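Local coordinates for protein acetyl-CoA acetyltransferase A (PDB 6BJA) that probably catalyses acetyl transfer between acetyl-CoA molecules in lipid metabolism, as a thiolase-family acetyl-CoA C-acetyltransferase that binds coenzyme A, at residues 281-286 with 391-396; 319-324 with 365-370; 14-19 with 261-266; 60-65 with 121-126; 296-301 with 387-392. One frame throughout, in Å; residues are numbered along the deposited sequence.

Overall arrangement
All five contacts reach one mixed sheet. Contacts 1, 3 and 4 pair strands within it (280-289 with 388-396, 11-23 with 257-267, 57-61 with 116-124), and contacts 2 and 5 lay a helix against it. Along the chain, contact 4 falls between the two segments of contact 3, which is complete before contacts 1, 5 and 2 begin; contact 2 lies within the chain spans of both 1 and 5. Contacts 3 and 4 belong to the N-terminal thiolase domain, the others to the C-terminal one. Contacts 1 and 5 share Ala391 and Ile392, with centres about 15 Å apart. Helix 357-371 ties the halves together: His370 of contact 2 meets Ala16 of contact 3, while contacts 4 and 5 approach the predicted catalytic residues His355 and Cys383.

Contact 1. Residues 281-286 with 391-396; sequences KVLSYA and AILIKK
Val282 lays CG1 against the CD1 end of Ile392 at 3.7 Å, the two side chains crossing at about a right angle on the sheet face that also carries Tyr285 and Ile394. Ile392 reaches across because its CG1 branch stands opposite the backbone N (chi1 -171°) and the chain stays extended to CD1. At the bulge described below, Leu283 CB packs on Leu393 CD2 at 3.8 Å, and Leu283 CD1 also touches Lys395 CB at 4.1 Å.

The backbones run antiparallel, their axes 167° apart. Lys281 pairs with Lys395 through two bonds, Lys281 N to Lys395 O at 2.8 Å and Lys395 N to Lys281 O at 3.0 Å. The register then slips by one residue in a classic beta bulge: Leu283 and Ser284 together face Leu393, whose O accepts from Leu283 N and whose N donates to Ser284 O, nearly straight at 176°. Regular pairing resumes with Tyr285 opposite Ile392, and Ala286 and Ala391 then exchange two bonds. The ammonium of Lys281 is held by a salt bridge to Asp10, and Ser284 OG is bonded to Gln309.

Strand 280-289 is flanked by strand 11-23, and strand 388-396 by strand 377-384. Helices 97-110 and 357-371 cover the Tyr285, Ile392 and Ile394 face, while helix 298-310 lies over Ser284, Ala286 and Leu393.

Contact 2. Residues 319-324 with 365-370; sequences LWEINE and VVTLVH
Leu368 and Glu321 account for most of the buried surface. Their side chains slide past each other in opposite directions, with Glu321 CG against Leu368 CB at 3.7 Å. Beyond CB, Leu368 turns to strand 319-322: CD1 sits 3.8 Å from Leu319 O and 4.0 Å from Leu319 CB, so one methyl meets both a carbonyl and an aliphatic carbon.

Glu321 is folded rather than extended, its chain bending at chi2 (-74°). The bend brings the carboxylate to Thr367, whose methyl CG2 lies 3.6 Å from Glu321 OE2. This is a van der Waals approach, and no hydrogen bond joins the two segments. Thr367 has CG2 opposite its backbone N, which presents the methyl to Glu321, while OG1 bonds to Glu203 and Arg363.

The strand and helix axes run 8.5 Å apart and nearly antiparallel, at 167°. This is alpha/beta packing within the thiolase C-terminal domain: the helix lies on a face of the sheet, beside its outermost strand. That strand, 319-322, pairs with strand 377-384 through Val379 and Ala381. Helix 357-371 continues over the sheet, where Leu368 also touches Ala380 of strand 377-384 and Ile394 of strand 388-396.

Contact 3. Residues 14-19 with 261-266; sequences LSAVRT and AACVLA
Val17 O accepts from Ala262 N at 2.9 Å, and Ala261 CA approaches the same oxygen at 3.3 Å in a CA-H...O contact. The reciprocal bond, Val17 N to Ala262 O at 3.0 Å, completes the pair; both are nearly straight. Farther along, Leu14 N donates to Val264 O. By contrast, Val264 N reaches Ser15 O from above the carbonyl plane, with a bent angle of 138°.

This antiparallel ladder joins strands 11-23 and 257-267 in the mixed sheet that runs through both thiolase domains; these two strands belong to the N-terminal one, and strand 257-267 is paired on its other side with strand 116-124. One face carries Ala16 CB against Cys263 SG at 3.8 Å and Arg18 CB against Ala261 CB at 3.9 Å, both packed under helix 357-371. From there the Arg18 chain runs extended to its guanidinium, which is held by salt bridges to Glu203 and Asp222.

At the opposite end, Leu14 CD1 sits 3.6 Å from Ala266 CB and also touches Val264 CG1. Ser15 OG, set between its backbone N and carbonyl carbon (chi1 62°), lies 3.5 Å from Val264 CB and is hydrogen-bonded to Ala44 O of helix 33-48.

Contact 4. Residues 60-65 with 121-126; sequences VGNVLS and GSESMS
Gly61 makes the parallel bridge with Gly121: Ser122 N donates to Gly61 O at 3.1 Å, and the CA atoms of the two glycines lie just 4.3 Å apart. Asn62, its CG opposite the backbone N, sends ND2 to Ser122 O at 2.9 Å. That bond is nearly straight (172°), and the acceptor lies within the amide plane.

Val63 and Leu64 offer successive backbone N-H groups to one carboxylate. Val63 N meets the syn lone pair of Glu123 OE1 at 2.9 Å, and Leu64 N reaches Glu123 OE2 at 2.8 Å, also from the syn side but 19° out of the carboxylate plane. A bend at chi2 (80°) carries Glu123 to this fork. A water accepts from Asn62 ND2 and Ser124 N and donates to Glu123 OE2, while Gly358 N bonds to Glu123 OE1; the carboxylate is therefore fixed from several directions. Leu64, centre of an inverse gamma turn, packs CD1 on Met125 CG at 4.2 Å.

A parallel strand pair thus opens into loops at its C-terminal ends, and in this thiolase those loops border the active site: the side chain of Met125 lies about 6 Å from bound coenzyme A and about 6 Å from the side chain of His355, a predicted active-site residue.

Contact 5. Residues 296-301 with 387-392; sequences TVAPAL and GEASAI
Ala389 CB packs into the first turn of helix 298-310, against Ala298 and Pro299, in a helix-on-strand contact of the thiolase C-terminal domain. The packing is apolar, and this one methyl is at its centre. Ala298 C and Pro299 N, the two atoms of the peptide bond there, each lie 3.4 Å from Ala389 CB. The proline ring continues the same surface, with CD 3.8 Å from Ala389 CB and CG at 3.9 Å. Pro299 also packs on Cys383, a predicted catalytic residue. The closest CA pair is Pro299 and Ala389 at 5.1 Å; small residues allow this approach.

Polar interactions do not cross between the segments: no hydrogen bond links them. Ala389 is bonded through its backbone to Ala288 of strand 280-289, and Ser390 to Ile382 of strand 377-384. Glu388 points away from the helix and forms a salt bridge with Lys93; its carboxylate also accepts from Gln87 and Cys88 of the second subunit, so this strand end reaches the subunit interface.

Backbone conformation shapes the strand's entry. Gly387 and Glu388 both face Asn384 in a G1 beta bulge, and Gly387 has a positive phi of 101°, a conformation that suits glycine. Tightest among the side-chain pairs is Ala298 CB to Ala389 CB, 3.5 Å, shorter than usual carbon-carbon contact.

Contact 1. Residues 281-286 with 391-396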
# COMPACT_ATOMS: atom_id res chain seq x y z
N LYS A 281 -40.26 24.80 -12.68
CA LYS A 281 -40.94 23.64 -13.23
C LYS A 281 -39.99 22.93 -14.19
O LYS A 281 -39.31 23.58 -14.97
CB LYS A 281 -42.22 24.09 -13.95
CG LYS A 281 -43.10 22.98 -14.41
CD LYS A 281 -44.40 23.51 -14.97
CE LYS A 281 -45.38 22.38 -15.25
NZ LYS A 281 -46.72 22.87 -15.69
N VAL A 282 -39.92 21.61 -14.12
CA VAL A 282 -39.13 20.86 -15.08
C VAL A 282 -40.02 20.55 -16.29
O VAL A 282 -41.01 19.84 -16.15
CB VAL A 282 -38.57 19.56 -14.50
CG1 VAL A 282 -37.84 18.76 -15.59
CG2 VAL A 282 -37.65 19.84 -13.34
N LEU A 283 -39.68 21.09 -17.45
CA LEU A 283 -40.53 20.96 -18.63
C LEU A 283 -40.21 19.72 -19.45
O LEU A 283 -41.11 19.08 -20.00
CB LEU A 283 -40.41 22.18 -19.52
CG LEU A 283 -40.90 23.49 -18.92
CD1 LEU A 283 -40.79 24.57 -19.96
CD2 LEU A 283 -42.33 23.35 -18.40
N SER A 284 -38.92 19.41 -19.54
CA SER A 284 -38.46 18.34 -20.41
C SER A 284 -37.01 18.02 -20.13
O SER A 284 -36.29 18.81 -19.50
CB SER A 284 -38.62 18.75 -21.88
OG SER A 284 -38.44 17.64 -22.75
N TYR A 285 -36.56 16.86 -20.61
CA TYR A 285 -35.16 16.50 -20.55
C TYR A 285 -34.80 15.68 -21.79
O TYR A 285 -35.68 15.14 -22.47
CB TYR A 285 -34.85 15.73 -19.27
CG TYR A 285 -35.55 14.42 -19.18
CD1 TYR A 285 -35.00 13.32 -19.79
CD2 TYR A 285 -36.75 14.28 -18.50
CE1 TYR A 285 -35.59 12.13 -19.75
CE2 TYR A 285 -37.38 13.04 -18.45
CZ TYR A 285 -36.77 11.97 -19.09
OH TYR A 285 -37.28 10.70 -19.12
N ALA A 286 -33.51 15.60 -22.08
CA ALA A 286 -33.03 14.84 -23.22
C ALA A 286 -31.65 14.30 -22.90
O ALA A 286 -30.92 14.85 -22.06
CB ALA A 286 -32.98 15.70 -24.45
N ALA A 391 -29.39 16.96 -20.81
CA ALA A 391 -29.87 18.35 -20.78
C ALA A 391 -31.27 18.40 -20.19
O ALA A 391 -32.06 17.45 -20.33
CB ALA A 391 -29.85 18.96 -22.17
N ILE A 392 -31.58 19.51 -19.52
CA ILE A 392 -32.87 19.70 -18.89
C ILE A 392 -33.36 21.11 -19.22
O ILE A 392 -32.59 22.06 -19.26
CB ILE A 392 -32.81 19.44 -17.34
CG1 ILE A 392 -34.20 19.41 -16.71
CG2 ILE A 392 -31.93 20.44 -16.65
CD1 ILE A 392 -34.19 18.75 -15.31
N LEU A 393 -34.66 21.20 -19.49
CA LEU A 393 -35.35 22.46 -19.74
C LEU A 393 -36.20 22.83 -18.54
O LEU A 393 -37.04 22.03 -18.10
CB LEU A 393 -36.22 22.33 -20.99
CG LEU A 393 -37.12 23.52 -21.32
CD1 LEU A 393 -36.29 24.71 -21.78
CD2 LEU A 393 -38.13 23.11 -22.40
N ILE A 394 -35.98 24.03 -18.01
CA ILE A 394 -36.75 24.49 -16.87
C ILE A 394 -37.35 25.87 -17.07
O ILE A 394 -36.83 26.70 -17.82
CB ILE A 394 -35.90 24.49 -15.60
CG1 ILE A 394 -34.74 25.45 -15.68
CG2 ILE A 394 -35.39 23.07 -15.30
CD1 ILE A 394 -34.16 25.72 -14.31
N LYS A 395 -38.48 26.08 -16.41
CA LYS A 395 -39.17 27.36 -16.40
C LYS A 395 -39.15 27.89 -14.98
O LYS A 395 -39.56 27.19 -14.06
CB LYS A 395 -40.62 27.24 -16.88
CG LYS A 395 -41.36 28.59 -16.89
CD LYS A 395 -42.80 28.47 -17.41
CE LYS A 395 -43.67 27.62 -16.49
NZ LYS A 395 -45.11 27.56 -16.90
N LYS A 396 -38.66 29.11 -14.81
CA LYS A 396 -38.66 29.75 -13.51
C LYS A 396 -40.05 30.31 -13.24
O LYS A 396 -40.67 30.90 -14.13
CB LYS A 396 -37.60 30.84 -13.48
CG LYS A 396 -37.32 31.46 -12.12
CD LYS A 396 -36.62 30.47 -11.20
CE LYS A 396 -36.31 31.07 -9.83
NZ LYS A 396 -35.37 32.20 -9.87

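Contact 2. Residues 319-324 with 365-370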
# COMPACT_ATOMS: atom_id res chain seq x y z
N LEU A 319 -31.39 31.79 -20.49
CA LEU A 319 -30.09 31.49 -19.92
C LEU A 319 -29.72 30.04 -20.14
O LEU A 319 -30.58 29.18 -20.14
CB LEU A 319 -30.05 31.75 -18.42
CG LEU A 319 -30.12 33.20 -17.97
CD1 LEU A 319 -30.17 33.20 -16.43
CD2 LEU A 319 -28.96 34.03 -18.47
N TRP A 320 -28.42 29.82 -20.25
CA TRP A 320 -27.83 28.51 -20.46
C TRP A 320 -26.81 28.23 -19.39
O TRP A 320 -26.06 29.13 -19.01
CB TRP A 320 -27.15 28.41 -21.83
CG TRP A 320 -28.03 28.70 -22.96
CD1 TRP A 320 -28.34 29.93 -23.46
CD2 TRP A 320 -28.71 27.74 -23.79
NE1 TRP A 320 -29.19 29.80 -24.53
CE2 TRP A 320 -29.44 28.48 -24.75
CE3 TRP A 320 -28.79 26.35 -23.79
CZ2 TRP A 320 -30.22 27.85 -25.72
CZ3 TRP A 320 -29.57 25.73 -24.75
CH2 TRP A 320 -30.29 26.48 -25.68
N GLU A 321 -26.78 26.98 -18.91
CA GLU A 321 -25.65 26.47 -18.16
C GLU A 321 -25.07 25.31 -18.93
O GLU A 321 -25.77 24.30 -19.15
CB GLU A 321 -26.03 26.01 -16.76
CG GLU A 321 -26.28 27.12 -15.77
CD GLU A 321 -25.01 27.82 -15.30
OE1 GLU A 321 -24.00 27.15 -15.01
OE2 GLU A 321 -25.03 29.06 -15.17
N ILE A 322 -23.81 25.43 -19.34
CA ILE A 322 -23.08 24.31 -19.96
C ILE A 322 -21.92 24.00 -19.05
O ILE A 322 -21.08 24.85 -18.78
CB ILE A 322 -22.58 24.62 -21.42
CG1 ILE A 322 -21.69 23.50 -21.95
CG2 ILE A 322 -21.80 25.94 -21.49
CD1 ILE A 322 -22.40 22.18 -22.10
N ASN A 323 -21.87 22.79 -18.51
CA ASN A 323 -20.83 22.52 -17.54
C ASN A 323 -19.47 22.58 -18.22
O ASN A 323 -19.25 21.95 -19.26
CB ASN A 323 -21.02 21.17 -16.84
CG ASN A 323 -20.06 20.98 -15.68
OD1 ASN A 323 -19.29 20.01 -15.63
ND2 ASN A 323 -20.08 21.91 -14.77
N GLU A 324 -18.56 23.33 -17.60
CA GLU A 324 -17.25 23.61 -18.21
C GLU A 324 -16.22 22.58 -17.80
O GLU A 324 -15.30 22.88 -17.04
CB GLU A 324 -16.74 25.00 -17.82
CG GLU A 324 -17.68 26.10 -18.19
CD GLU A 324 -17.18 27.48 -17.79
OE1 GLU A 324 -16.26 27.59 -16.95
OE2 GLU A 324 -17.78 28.44 -18.30
N VAL A 365 -27.82 22.92 -12.37
CA VAL A 365 -29.26 23.16 -12.29
C VAL A 365 -29.58 24.16 -11.18
O VAL A 365 -30.41 25.06 -11.37
CB VAL A 365 -30.03 21.85 -12.06
CG1 VAL A 365 -31.50 22.12 -11.78
CG2 VAL A 365 -29.88 20.92 -13.26
N VAL A 366 -28.94 24.02 -10.02
CA VAL A 366 -29.12 24.98 -8.94
C VAL A 366 -28.74 26.39 -9.39
O VAL A 366 -29.51 27.32 -9.20
CB VAL A 366 -28.29 24.56 -7.69
CG1 VAL A 366 -28.28 25.68 -6.65
CG2 VAL A 366 -28.84 23.28 -7.10
N THR A 367 -27.57 26.55 -10.00
CA THR A 367 -27.14 27.86 -10.46
C THR A 367 -28.08 28.42 -11.52
O THR A 367 -28.42 29.63 -11.48
CB THR A 367 -25.71 27.77 -10.97
OG1 THR A 367 -24.88 27.40 -9.86
CG2 THR A 367 -25.22 29.09 -11.54
N LEU A 368 -28.52 27.58 -12.44
CA LEU A 368 -29.47 28.02 -13.46
C LEU A 368 -30.78 28.53 -12.83
O LEU A 368 -31.27 29.60 -13.20
CB LEU A 368 -29.77 26.89 -14.45
CG LEU A 368 -30.79 27.22 -15.53
CD1 LEU A 368 -30.22 28.28 -16.48
CD2 LEU A 368 -31.20 25.98 -16.29
N VAL A 369 -31.35 27.73 -11.93
CA VAL A 369 -32.63 28.06 -11.33
C VAL A 369 -32.54 29.44 -10.70
O VAL A 369 -33.43 30.28 -10.89
CB VAL A 369 -33.03 26.99 -10.28
CG1 VAL A 369 -34.13 27.52 -9.34
CG2 VAL A 369 -33.49 25.72 -10.98
N HIS A 370 -31.46 29.72 -9.99
CA HIS A 370 -31.40 30.96 -9.23
C HIS A 370 -30.92 32.17 -10.03
O HIS A 370 -31.03 33.30 -9.58
CB HIS A 370 -30.54 30.74 -8.00
CG HIS A 370 -31.25 29.92 -6.97
ND1 HIS A 370 -32.42 30.34 -6.37
CD2 HIS A 370 -30.99 28.68 -6.49
CE1 HIS A 370 -32.84 29.40 -5.55
NE2 HIS A 370 -31.99 28.39 -5.59

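Contact 3. Residues 14-19 with 261-266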
# COMPACT_ATOMS: atom_id res chain seq x y z
N LEU A 14 -38.99 22.49 -5.78
CA LEU A 14 -39.37 23.26 -4.59
C LEU A 14 -38.20 24.00 -3.99
O LEU A 14 -38.38 25.07 -3.40
CB LEU A 14 -39.97 22.35 -3.53
CG LEU A 14 -41.22 21.58 -3.92
CD1 LEU A 14 -41.78 20.85 -2.71
CD2 LEU A 14 -42.28 22.50 -4.53
N SER A 15 -37.00 23.44 -4.15
CA SER A 15 -35.80 24.00 -3.58
C SER A 15 -34.60 23.52 -4.37
O SER A 15 -34.66 22.47 -5.01
CB SER A 15 -35.64 23.62 -2.11
OG SER A 15 -35.54 22.22 -1.96
N ALA A 16 -33.52 24.30 -4.28
CA ALA A 16 -32.30 24.07 -5.07
C ALA A 16 -31.15 24.78 -4.36
O ALA A 16 -31.12 26.01 -4.30
CB ALA A 16 -32.48 24.59 -6.47
N VAL A 17 -30.28 24.00 -3.73
CA VAL A 17 -29.21 24.55 -2.92
C VAL A 17 -27.89 23.83 -3.19
O VAL A 17 -27.88 22.70 -3.72
CB VAL A 17 -29.51 24.46 -1.40
CG1 VAL A 17 -30.77 25.26 -1.06
CG2 VAL A 17 -29.66 23.04 -0.95
N ARG A 18 -26.78 24.48 -2.85
CA ARG A 18 -25.48 23.86 -3.00
C ARG A 18 -24.51 24.31 -1.92
O ARG A 18 -24.66 25.38 -1.38
CB ARG A 18 -24.91 24.19 -4.38
CG ARG A 18 -24.53 25.66 -4.57
CD ARG A 18 -23.89 25.87 -5.91
NE ARG A 18 -23.35 27.20 -6.18
CZ ARG A 18 -22.12 27.60 -5.89
NH1 ARG A 18 -21.29 26.82 -5.22
NH2 ARG A 18 -21.70 28.79 -6.30
N THR A 19 -23.51 23.50 -1.62
CA THR A 19 -22.39 23.95 -0.84
C THR A 19 -21.54 24.89 -1.68
O THR A 19 -21.60 24.86 -2.91
CB THR A 19 -21.51 22.79 -0.36
OG1 THR A 19 -20.87 22.19 -1.50
CG2 THR A 19 -22.29 21.75 0.41
N ALA A 261 -24.77 19.36 -4.15
CA ALA A 261 -25.90 20.17 -4.58
C ALA A 261 -27.15 19.31 -4.59
O ALA A 261 -27.08 18.13 -4.93
CB ALA A 261 -25.66 20.76 -5.96
N ALA A 262 -28.30 19.90 -4.26
CA ALA A 262 -29.54 19.15 -4.09
C ALA A 262 -30.77 19.93 -4.48
O ALA A 262 -30.83 21.15 -4.26
CB ALA A 262 -29.70 18.67 -2.62
N CYS A 263 -31.76 19.22 -5.01
CA CYS A 263 -33.08 19.78 -5.27
C CYS A 263 -34.16 18.88 -4.71
O CYS A 263 -34.05 17.65 -4.82
CB CYS A 263 -33.37 19.94 -6.75
SG CYS A 263 -32.26 20.97 -7.69
N VAL A 264 -35.20 19.46 -4.14
CA VAL A 264 -36.41 18.69 -3.83
C VAL A 264 -37.38 18.86 -4.99
O VAL A 264 -37.65 19.98 -5.41
CB VAL A 264 -37.05 19.15 -2.51
CG1 VAL A 264 -38.43 18.53 -2.31
CG2 VAL A 264 -36.16 18.78 -1.37
N LEU A 265 -37.90 17.74 -5.49
CA LEU A 265 -38.86 17.74 -6.58
C LEU A 265 -40.21 17.28 -6.04
O LEU A 265 -40.28 16.41 -5.17
CB LEU A 265 -38.41 16.80 -7.71
CG LEU A 265 -36.97 16.98 -8.20
CD1 LEU A 265 -36.61 15.90 -9.20
CD2 LEU A 265 -36.77 18.32 -8.82
N ALA A 266 -41.29 17.88 -6.55
CA ALA A 266 -42.63 17.46 -6.14
C ALA A 266 -43.62 17.53 -7.31
O ALA A 266 -43.46 18.33 -8.24
CB ALA A 266 -43.12 18.32 -4.97

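Contact 4. Residues 60-65 with 121-126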
# COMPACT_ATOMS: atom_id res chain seq x y z
N VAL A 60 -28.91 9.90 -5.41
CA VAL A 60 -27.63 10.59 -5.27
C VAL A 60 -26.63 10.24 -6.34
O VAL A 60 -26.25 9.08 -6.49
CB VAL A 60 -26.96 10.28 -3.93
CG1 VAL A 60 -25.68 11.12 -3.79
CG2 VAL A 60 -27.91 10.56 -2.77
N GLY A 61 -26.16 11.25 -7.07
CA GLY A 61 -25.04 11.06 -7.97
C GLY A 61 -23.69 11.13 -7.27
O GLY A 61 -23.42 12.03 -6.46
N ASN A 62 -22.83 10.17 -7.59
CA ASN A 62 -21.50 10.07 -7.01
C ASN A 62 -20.66 9.18 -7.90
O ASN A 62 -21.12 8.14 -8.32
CB ASN A 62 -21.56 9.48 -5.59
CG ASN A 62 -20.19 9.28 -4.98
OD1 ASN A 62 -19.66 8.16 -4.94
ND2 ASN A 62 -19.61 10.36 -4.48
N VAL A 63 -19.45 9.62 -8.20
CA VAL A 63 -18.55 8.88 -9.08
C VAL A 63 -17.52 8.06 -8.30
O VAL A 63 -17.36 6.86 -8.54
CB VAL A 63 -17.84 9.84 -10.05
CG1 VAL A 63 -16.92 9.05 -11.00
CG2 VAL A 63 -18.87 10.66 -10.81
N LEU A 64 -16.79 8.71 -7.38
CA LEU A 64 -15.69 8.06 -6.69
C LEU A 64 -16.19 7.53 -5.36
O LEU A 64 -15.99 8.12 -4.29
CB LEU A 64 -14.52 9.04 -6.53
CG LEU A 64 -14.05 9.60 -7.87
CD1 LEU A 64 -13.19 10.82 -7.68
CD2 LEU A 64 -13.31 8.53 -8.68
N SER A 65 -16.84 6.37 -5.46
CA SER A 65 -17.55 5.82 -4.31
C SER A 65 -16.65 4.97 -3.42
O SER A 65 -17.10 4.48 -2.38
CB SER A 65 -18.72 4.99 -4.80
OG SER A 65 -18.25 3.88 -5.55
N GLY A 121 -26.30 15.47 -5.79
CA GLY A 121 -25.00 14.93 -6.10
C GLY A 121 -24.03 15.40 -5.04
O GLY A 121 -24.19 16.48 -4.48
N SER A 122 -23.03 14.56 -4.77
CA SER A 122 -21.99 14.86 -3.81
C SER A 122 -20.70 14.20 -4.21
O SER A 122 -20.69 13.03 -4.61
CB SER A 122 -22.36 14.38 -2.41
OG SER A 122 -21.42 14.88 -1.46
N GLU A 123 -19.61 14.93 -4.11
CA GLU A 123 -18.32 14.37 -4.44
C GLU A 123 -17.25 14.95 -3.55
O GLU A 123 -17.17 16.18 -3.40
CB GLU A 123 -17.98 14.62 -5.91
CG GLU A 123 -16.89 13.69 -6.44
CD GLU A 123 -17.42 12.30 -6.79
OE1 GLU A 123 -18.38 12.24 -7.61
OE2 GLU A 123 -16.88 11.29 -6.30
N SER A 124 -16.46 14.08 -2.95
CA SER A 124 -15.29 14.49 -2.20
C SER A 124 -14.07 13.92 -2.90
O SER A 124 -13.62 12.81 -2.58
CB SER A 124 -15.33 14.01 -0.76
OG SER A 124 -14.18 14.44 -0.05
N MET A 125 -13.54 14.67 -3.84
CA MET A 125 -12.40 14.17 -4.58
C MET A 125 -11.16 14.17 -3.69
O MET A 125 -10.24 13.36 -3.89
CB MET A 125 -12.23 14.98 -5.85
CG MET A 125 -13.46 14.89 -6.74
SD MET A 125 -13.44 15.78 -8.31
CE MET A 125 -12.41 14.72 -9.36
N SER A 126 -11.16 15.01 -2.65
CA SER A 126 -10.10 15.01 -1.66
C SER A 126 -9.90 13.67 -0.98
O SER A 126 -8.82 13.38 -0.50
CB SER A 126 -10.39 16.05 -0.58
OG SER A 126 -10.31 17.37 -1.11
O HOH W 1 -16.80 11.32 -3.57

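Contact 5. Residues 296-301 with 387-392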
# COMPACT_ATOMS: atom_id res chain seq x y z
N THR A 296 -17.19 15.91 -25.81
CA THR A 296 -17.34 17.34 -25.67
C THR A 296 -18.48 17.90 -26.54
O THR A 296 -19.02 18.94 -26.20
CB THR A 296 -16.01 18.05 -26.03
OG1 THR A 296 -14.97 17.62 -25.14
CG2 THR A 296 -16.12 19.57 -25.88
N VAL A 297 -18.84 17.26 -27.66
CA VAL A 297 -19.91 17.78 -28.51
C VAL A 297 -21.28 17.14 -28.25
O VAL A 297 -22.28 17.54 -28.86
CB VAL A 297 -19.58 17.64 -30.02
CG1 VAL A 297 -18.24 18.32 -30.30
CG2 VAL A 297 -19.59 16.20 -30.47
N ALA A 298 -21.36 16.20 -27.32
CA ALA A 298 -22.66 15.61 -26.98
C ALA A 298 -23.69 16.61 -26.40
O ALA A 298 -24.89 16.47 -26.63
CB ALA A 298 -22.47 14.45 -26.00
N PRO A 299 -23.24 17.62 -25.63
CA PRO A 299 -24.28 18.49 -25.07
C PRO A 299 -25.14 19.21 -26.10
O PRO A 299 -26.35 19.28 -25.92
CB PRO A 299 -23.49 19.48 -24.21
CG PRO A 299 -22.31 18.69 -23.76
CD PRO A 299 -21.93 17.87 -25.01
N ALA A 300 -24.55 19.72 -27.18
CA ALA A 300 -25.35 20.41 -28.17
C ALA A 300 -26.31 19.44 -28.84
O ALA A 300 -27.42 19.82 -29.21
CB ALA A 300 -24.47 21.09 -29.22
N LEU A 301 -25.91 18.17 -28.96
CA LEU A 301 -26.78 17.16 -29.54
C LEU A 301 -27.99 16.91 -28.64
O LEU A 301 -29.13 16.83 -29.10
CB LEU A 301 -26.02 15.86 -29.78
CG LEU A 301 -26.70 14.85 -30.69
CD1 LEU A 301 -26.91 15.42 -32.10
CD2 LEU A 301 -25.83 13.59 -30.75
N GLY A 387 -18.76 9.65 -23.59
CA GLY A 387 -19.43 10.15 -24.76
C GLY A 387 -20.89 10.53 -24.65
O GLY A 387 -21.57 10.63 -25.65
N GLU A 388 -21.39 10.78 -23.44
CA GLU A 388 -22.81 11.07 -23.29
C GLU A 388 -22.99 12.50 -22.82
O GLU A 388 -22.04 13.16 -22.39
CB GLU A 388 -23.48 10.09 -22.33
CG GLU A 388 -23.65 8.70 -22.92
CD GLU A 388 -24.68 7.89 -22.18
OE1 GLU A 388 -25.86 8.35 -22.06
OE2 GLU A 388 -24.29 6.80 -21.72
N ALA A 389 -24.22 12.97 -22.96
CA ALA A 389 -24.63 14.23 -22.34
C ALA A 389 -26.10 14.21 -21.99
O ALA A 389 -26.90 13.48 -22.60
CB ALA A 389 -24.32 15.42 -23.25
N SER A 390 -26.43 15.01 -20.98
CA SER A 390 -27.79 15.18 -20.48
C SER A 390 -28.14 16.66 -20.51
O SER A 390 -27.26 17.50 -20.32
CB SER A 390 -27.91 14.65 -19.05
OG SER A 390 -27.44 13.32 -18.96
N ALA A 391 -29.39 16.96 -20.81
CA ALA A 391 -29.87 18.35 -20.78
C ALA A 391 -31.27 18.40 -20.19
O ALA A 391 -32.06 17.45 -20.33
CB ALA A 391 -29.85 18.96 -22.17
N ILE A 392 -31.58 19.51 -19.52
CA ILE A 392 -32.87 19.70 -18.89
C ILE A 392 -33.36 21.11 -19.22
O ILE A 392 -32.59 22.06 -19.26
CB ILE A 392 -32.81 19.44 -17.34
CG1 ILE A 392 -34.20 19.41 -16.71
CG2 ILE A 392 -31.93 20.44 -16.65
CD1 ILE A 392 -34.19 18.75 -15.31